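Long-range contacts in sorting nexin-21 (Mus musculus, PDB 4YMR), which binds membranes enriched in phosphatidylinositol 3-phosphate, through its PX domain, and in phosphatidylinositol 4,5-bisphosphate, and may act in intracellular trafficking, this chain being its C-terminal PXB/TPR domain: residues P13-A18 / A32-A37; A94-A99 / P132-L137. All coordinates share one frame; numbering follows the deposited sequence.

Contact 1 (P13-A18 / A32-A37); sequences PELRRA and ALWANA
Ala18 and Trp34 join the two antiparallel helices of a helical hairpin, 12-24 and 27-43, at the N-terminal end of this tetratricopeptide-repeat-like domain. The methyl of Ala18 sits over one face of the indole, a CH-pi contact with CB 3.6 Å from the centroid of the Trp34 six-membered ring and 17° off its normal. Trp34 CB leaves its helix away from the partner, but with CG anti to the carbonyl carbon (chi1 -66°) the ring swings back under Ala18, while NE1 is hydrogen-bonded to Thr22 OG1. The axes of segments 13-18 and 32-37 approach to 8.7 Å at 154°, a spacing consistent with Ala18 and Ala37 facing the partner helix; this antiparallel hairpin is the kind of pairing TPR domains are built from. Ala18 CB also meets Leu33 CB at 3.7 Å. Leu15 sends CD2 between the indole and the next turn, 3.7 Å from Trp34 CZ3 and equally near Ala37 CB; Leu15 and Trp34 both touch helix 52-66 and the second subunit. Leu33 CD1 lies against the aliphatic part of Arg17, 3.6 Å from its CG. Glu14 reaches across in an extended chain, and its OE2 stops 3.5 Å from Asn36 CB, a van der Waals contact.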
loop_
_atom_site.group_PDB
_atom_site.type_symbol
_atom_site.label_atom_id
_atom_site.label_comp_id
_atom_site.label_asym_id
_atom_site.label_seq_id
_atom_site.Cartn_x
_atom_site.Cartn_y
_atom_site.Cartn_z
ATOM N N PRO A 13 15.220 4.285 1.970
ATOM C CA PRO A 13 16.281 5.210 1.539
ATOM C C PRO A 13 16.678 5.049 0.066
ATOM O O PRO A 13 17.017 6.038 -0.589
ATOM C CB PRO A 13 17.456 4.833 2.444
ATOM C CG PRO A 13 16.813 4.346 3.688
ATOM C CD PRO A 13 15.558 3.625 3.245
ATOM N N GLU A 14 16.626 3.817 -0.437
ATOM C CA GLU A 14 17.002 3.518 -1.817
ATOM C C GLU A 14 15.929 4.020 -2.787
ATOM O O GLU A 14 16.241 4.638 -3.804
ATOM C CB GLU A 14 17.250 2.009 -1.989
ATOM C CG GLU A 14 18.223 1.632 -3.106
ATOM C CD GLU A 14 18.821 0.231 -2.942
ATOM O OE1 GLU A 14 18.514 -0.435 -1.924
ATOM O OE2 GLU A 14 19.600 -0.201 -3.830
ATOM N N LEU A 15 14.665 3.760 -2.457
ATOM C CA LEU A 15 13.540 4.259 -3.247
ATOM C C LEU A 15 13.542 5.780 -3.324
ATOM O O LEU A 15 13.286 6.349 -4.385
ATOM C CB LEU A 15 12.216 3.797 -2.644
ATOM C CG LEU A 15 11.945 2.300 -2.589
ATOM C CD1 LEU A 15 10.556 2.072 -2.016
ATOM C CD2 LEU A 15 12.085 1.668 -3.976
ATOM N N ARG A 16 13.806 6.417 -2.183
ATOM C CA ARG A 16 13.970 7.866 -2.080
ATOM C C ARG A 16 14.989 8.389 -3.093
ATOM O O ARG A 16 14.680 9.267 -3.892
ATOM C CB ARG A 16 14.406 8.262 -0.655
ATOM C CG ARG A 16 13.263 8.510 0.337
ATOM C CD ARG A 16 13.761 8.610 1.793
ATOM N NE ARG A 16 12.866 7.912 2.720
ATOM C CZ ARG A 16 13.248 7.327 3.854
ATOM N NH1 ARG A 16 14.519 7.353 4.233
ATOM N NH2 ARG A 16 12.348 6.713 4.612
ATOM N N ARG A 17 16.204 7.849 -3.044
ATOM C CA ARG A 17 17.253 8.243 -3.978
ATOM C C ARG A 17 16.880 7.882 -5.427
ATOM O O ARG A 17 17.020 8.712 -6.323
ATOM C CB ARG A 17 18.626 7.670 -3.573
ATOM C CG ARG A 17 19.780 8.081 -4.506
ATOM C CD ARG A 17 20.875 8.889 -3.796
ATOM N NE ARG A 17 22.043 9.116 -4.657
ATOM C CZ ARG A 17 22.287 10.239 -5.334
ATOM N NH1 ARG A 17 21.449 11.263 -5.253
ATOM N NH2 ARG A 17 23.373 10.339 -6.092
ATOM N N ALA A 18 16.377 6.668 -5.654
ATOM C CA ALA A 18 15.952 6.277 -6.998
ATOM C C ALA A 18 14.898 7.244 -7.536
ATOM O O ALA A 18 14.928 7.613 -8.713
ATOM C CB ALA A 18 15.444 4.826 -7.027
ATOM N N ALA A 32 19.554 0.922 -11.568
ATOM C CA ALA A 32 20.220 0.023 -10.637
ATOM C C ALA A 32 19.605 0.084 -9.228
ATOM O O ALA A 32 19.381 -0.948 -8.593
ATOM C CB ALA A 32 21.720 0.316 -10.599
ATOM N N LEU A 33 19.319 1.295 -8.755
ATOM C CA LEU A 33 18.705 1.492 -7.440
ATOM C C LEU A 33 17.298 0.880 -7.328
ATOM O O LEU A 33 17.019 0.127 -6.393
ATOM C CB LEU A 33 18.677 2.980 -7.077
ATOM C CG LEU A 33 20.059 3.620 -6.955
ATOM C CD1 LEU A 33 19.958 5.054 -6.456
ATOM C CD2 LEU A 33 20.937 2.781 -6.038
ATOM N N TRP A 34 16.412 1.211 -8.266
ATOM C CA TRP A 34 15.118 0.543 -8.339
ATOM C C TRP A 34 15.265 -0.991 -8.383
ATOM O O TRP A 34 14.467 -1.716 -7.794
ATOM C CB TRP A 34 14.331 0.977 -9.587
ATOM C CG TRP A 34 13.855 2.419 -9.688
ATOM C CD1 TRP A 34 14.188 3.317 -10.666
ATOM C CD2 TRP A 34 12.943 3.101 -8.815
ATOM N NE1 TRP A 34 13.552 4.511 -10.455
ATOM C CE2 TRP A 34 12.773 4.414 -9.326
ATOM C CE3 TRP A 34 12.239 2.735 -7.654
ATOM C CZ2 TRP A 34 11.943 5.361 -8.724
ATOM C CZ3 TRP A 34 11.412 3.679 -7.052
ATOM C CH2 TRP A 34 11.277 4.980 -7.588
ATOM N N ALA A 35 16.276 -1.465 -9.107
ATOM C CA ALA A 35 16.439 -2.883 -9.420
ATOM C C ALA A 35 16.835 -3.697 -8.193
ATOM O O ALA A 35 16.318 -4.787 -7.974
ATOM C CB ALA A 35 17.470 -3.069 -10.530
ATOM N N ASN A 36 17.762 -3.164 -7.405
ATOM C CA ASN A 36 18.133 -3.770 -6.133
ATOM C C ASN A 36 17.030 -3.687 -5.071
ATOM O O ASN A 36 16.798 -4.653 -4.350
ATOM C CB ASN A 36 19.446 -3.170 -5.631
ATOM C CG ASN A 36 20.609 -3.483 -6.556
ATOM O OD1 ASN A 36 20.739 -4.607 -7.059
ATOM N ND2 ASN A 36 21.453 -2.488 -6.800
ATOM N N ALA A 37 16.351 -2.544 -4.984
ATOM C CA ALA A 37 15.178 -2.415 -4.126
ATOM C C ALA A 37 14.105 -3.443 -4.489
ATOM O O ALA A 37 13.471 -4.015 -3.608
ATOM C CB ALA A 37 14.607 -1.007 -4.201
#

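Contact 2 (A94-A99 / P132-L137); sequences APFLEA and PSLKEL
Leu134, on the first turn of helix 134-140, reaches over to helix 93-106 and meets Pro95, Phe96 and Ala99. Its CB starts off to one side of the partner helix, and CG then forks toward it. One branch, CD1, stands almost exactly above the centre of the Phe96 ring, 3.6 Å from the centroid and 3° off the normal, a CH-pi contact; the same methyl lies 3.5 Å from Pro95 CB. The other branch, CD2, lies on the same side of the ring but out over its rim, 3.7 Å from Phe96 CE1, and rests against Ala99 CB. The Leu134 chi1 of -131° is not a staggered value, and it is this rotation that sets one methyl over the ring's centre and the other over its rim. Phe96 also packs on Ala80 of the second subunit, and Leu134 on Val62 of that subunit, so an alanine in place of Phe96 would probably leave Leu134 CD1 without the ring face it rests on and open a gap next to the subunit interface. Pro95 also meets the next turn of the helix: its CG lies 3.7 Å from Leu137 CD2, the two side chains crossing at about a right angle. A water receives a weak bond from Leu134 N and donates to Pro95 O. Ser133 OG accepts from Glu136 N at 3.1 Å, nearly straight at 163°. That bond marks Ser133 as the N-cap of helix 134-140, the last helix of this PXB/TPR domain, which packs against helix 93-106.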
loop_
_atom_site.group_PDB
_atom_site.type_symbol
_atom_site.label_atom_id
_atom_site.label_comp_id
_atom_site.label_asym_id
_atom_site.label_seq_id
_atom_site.Cartn_x
_atom_site.Cartn_y
_atom_site.Cartn_z
ATOM N N ALA A 94 -6.672 -8.041 7.760
ATOM C CA ALA A 94 -6.888 -9.098 8.746
ATOM C C ALA A 94 -6.728 -8.616 10.208
ATOM O O ALA A 94 -7.556 -8.947 11.041
ATOM C CB ALA A 94 -6.017 -10.331 8.453
ATOM N N PRO A 95 -5.663 -7.841 10.523
ATOM C CA PRO A 95 -5.473 -7.329 11.886
ATOM C C PRO A 95 -6.592 -6.408 12.362
ATOM O O PRO A 95 -6.935 -6.416 13.553
ATOM C CB PRO A 95 -4.163 -6.545 11.783
ATOM C CG PRO A 95 -3.438 -7.166 10.676
ATOM C CD PRO A 95 -4.459 -7.616 9.705
ATOM N N PHE A 96 -7.144 -5.617 11.448
ATOM C CA PHE A 96 -8.297 -4.781 11.774
ATOM C C PHE A 96 -9.613 -5.555 11.943
ATOM O O PHE A 96 -10.369 -5.287 12.882
ATOM C CB PHE A 96 -8.436 -3.592 10.813
ATOM C CG PHE A 96 -7.585 -2.412 11.192
ATOM C CD1 PHE A 96 -7.855 -1.680 12.350
ATOM C CD2 PHE A 96 -6.516 -2.037 10.405
ATOM C CE1 PHE A 96 -7.059 -0.596 12.703
ATOM C CE2 PHE A 96 -5.721 -0.968 10.753
ATOM C CZ PHE A 96 -5.990 -0.245 11.903
ATOM N N LEU A 97 -9.882 -6.513 11.058
ATOM C CA LEU A 97 -11.041 -7.377 11.252
ATOM C C LEU A 97 -10.998 -7.993 12.641
ATOM O O LEU A 97 -11.975 -7.925 13.375
ATOM C CB LEU A 97 -11.168 -8.443 10.150
ATOM C CG LEU A 97 -11.606 -7.907 8.775
ATOM C CD1 LEU A 97 -11.646 -8.986 7.714
ATOM C CD2 LEU A 97 -12.962 -7.185 8.828
ATOM N N GLU A 98 -9.849 -8.551 13.014
ATOM C CA GLU A 98 -9.689 -9.182 14.324
ATOM C C GLU A 98 -9.882 -8.180 15.475
ATOM O O GLU A 98 -10.564 -8.469 16.460
ATOM C CB GLU A 98 -8.331 -9.897 14.425
ATOM C CG GLU A 98 -7.955 -10.379 15.828
ATOM C CD GLU A 98 -8.846 -11.509 16.322
ATOM O OE1 GLU A 98 -8.990 -12.518 15.598
ATOM O OE2 GLU A 98 -9.411 -11.393 17.435
ATOM N N ALA A 99 -9.298 -6.997 15.341
ATOM C CA ALA A 99 -9.429 -5.983 16.376
ATOM C C ALA A 99 -10.878 -5.520 16.471
ATOM O O ALA A 99 -11.373 -5.220 17.552
ATOM C CB ALA A 99 -8.505 -4.812 16.096
ATOM N N PRO A 132 -2.449 -12.211 11.973
ATOM C CA PRO A 132 -1.486 -11.334 12.651
ATOM C C PRO A 132 -2.236 -10.261 13.411
ATOM O O PRO A 132 -3.392 -9.991 13.104
ATOM C CB PRO A 132 -0.720 -10.686 11.492
ATOM C CG PRO A 132 -0.869 -11.621 10.367
ATOM C CD PRO A 132 -2.247 -12.219 10.515
ATOM N N SER A 133 -1.610 -9.648 14.397
ATOM C CA SER A 133 -2.358 -8.685 15.180
ATOM C C SER A 133 -1.935 -7.272 14.833
ATOM O O SER A 133 -0.905 -7.057 14.193
ATOM C CB SER A 133 -2.234 -8.947 16.681
ATOM O OG SER A 133 -0.990 -8.501 17.162
ATOM N N LEU A 134 -2.760 -6.321 15.263
ATOM C CA LEU A 134 -2.523 -4.908 15.056
ATOM C C LEU A 134 -1.184 -4.512 15.662
ATOM O O LEU A 134 -0.379 -3.825 15.034
ATOM C CB LEU A 134 -3.674 -4.124 15.673
ATOM C CG LEU A 134 -4.334 -3.043 14.824
ATOM C CD1 LEU A 134 -4.461 -3.462 13.385
ATOM C CD2 LEU A 134 -5.689 -2.696 15.402
ATOM N N LYS A 135 -0.945 -4.993 16.875
ATOM C CA LYS A 135 0.289 -4.745 17.611
ATOM C C LYS A 135 1.515 -5.398 16.955
ATOM O O LYS A 135 2.585 -4.787 16.890
ATOM C CB LYS A 135 0.119 -5.236 19.047
ATOM C CG LYS A 135 1.076 -4.627 20.065
ATOM C CD LYS A 135 0.465 -4.706 21.469
ATOM C CE LYS A 135 1.367 -4.068 22.509
ATOM N NZ LYS A 135 0.957 -4.439 23.898
ATOM N N GLU A 136 1.357 -6.636 16.483
ATOM C CA GLU A 136 2.425 -7.342 15.764
ATOM C C GLU A 136 2.916 -6.536 14.562
ATOM O O GLU A 136 4.111 -6.282 14.415
ATOM C CB GLU A 136 1.964 -8.729 15.297
ATOM C CG GLU A 136 2.987 -9.462 14.415
ATOM C CD GLU A 136 2.518 -10.851 13.958
ATOM O OE1 GLU A 136 1.490 -11.338 14.481
ATOM O OE2 GLU A 136 3.176 -11.452 13.074
ATOM N N LEU A 137 1.983 -6.139 13.705
ATOM C CA LEU A 137 2.324 -5.391 12.498
ATOM C C LEU A 137 2.826 -3.998 12.837
ATOM O O LEU A 137 3.684 -3.454 12.146
ATOM C CB LEU A 137 1.132 -5.318 11.549
ATOM C CG LEU A 137 1.132 -6.413 10.483
ATOM C CD1 LEU A 137 1.102 -7.770 11.126
ATOM C CD2 LEU A 137 -0.044 -6.252 9.541
HETATM O O HOH W 1 -5.814 -7.602 16.001
#

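Contact 1 comes first along the chain and is complete before contact 2 begins. Their centres lie 30 Å apart on opposite sides of the chain's centre, with about 15 Å between nearest atoms, and they share no helix: contact 1 pairs helices 12-24 and 27-43, whereas contact 2 sets the last helix, 134-140, on helix 93-106. The chain is thus drawn out into two separate helical lobes. Both contacts touch the second subunit: its C-terminal part reaches contact 1 with Leu138 and Leu143, while its helices 52-66 and 70-85 reach contact 2 with Val62 and Ala80. This exchange is consistent with the domain-swapped form in the crystal, although sorting nexin-21 itself is a monomer.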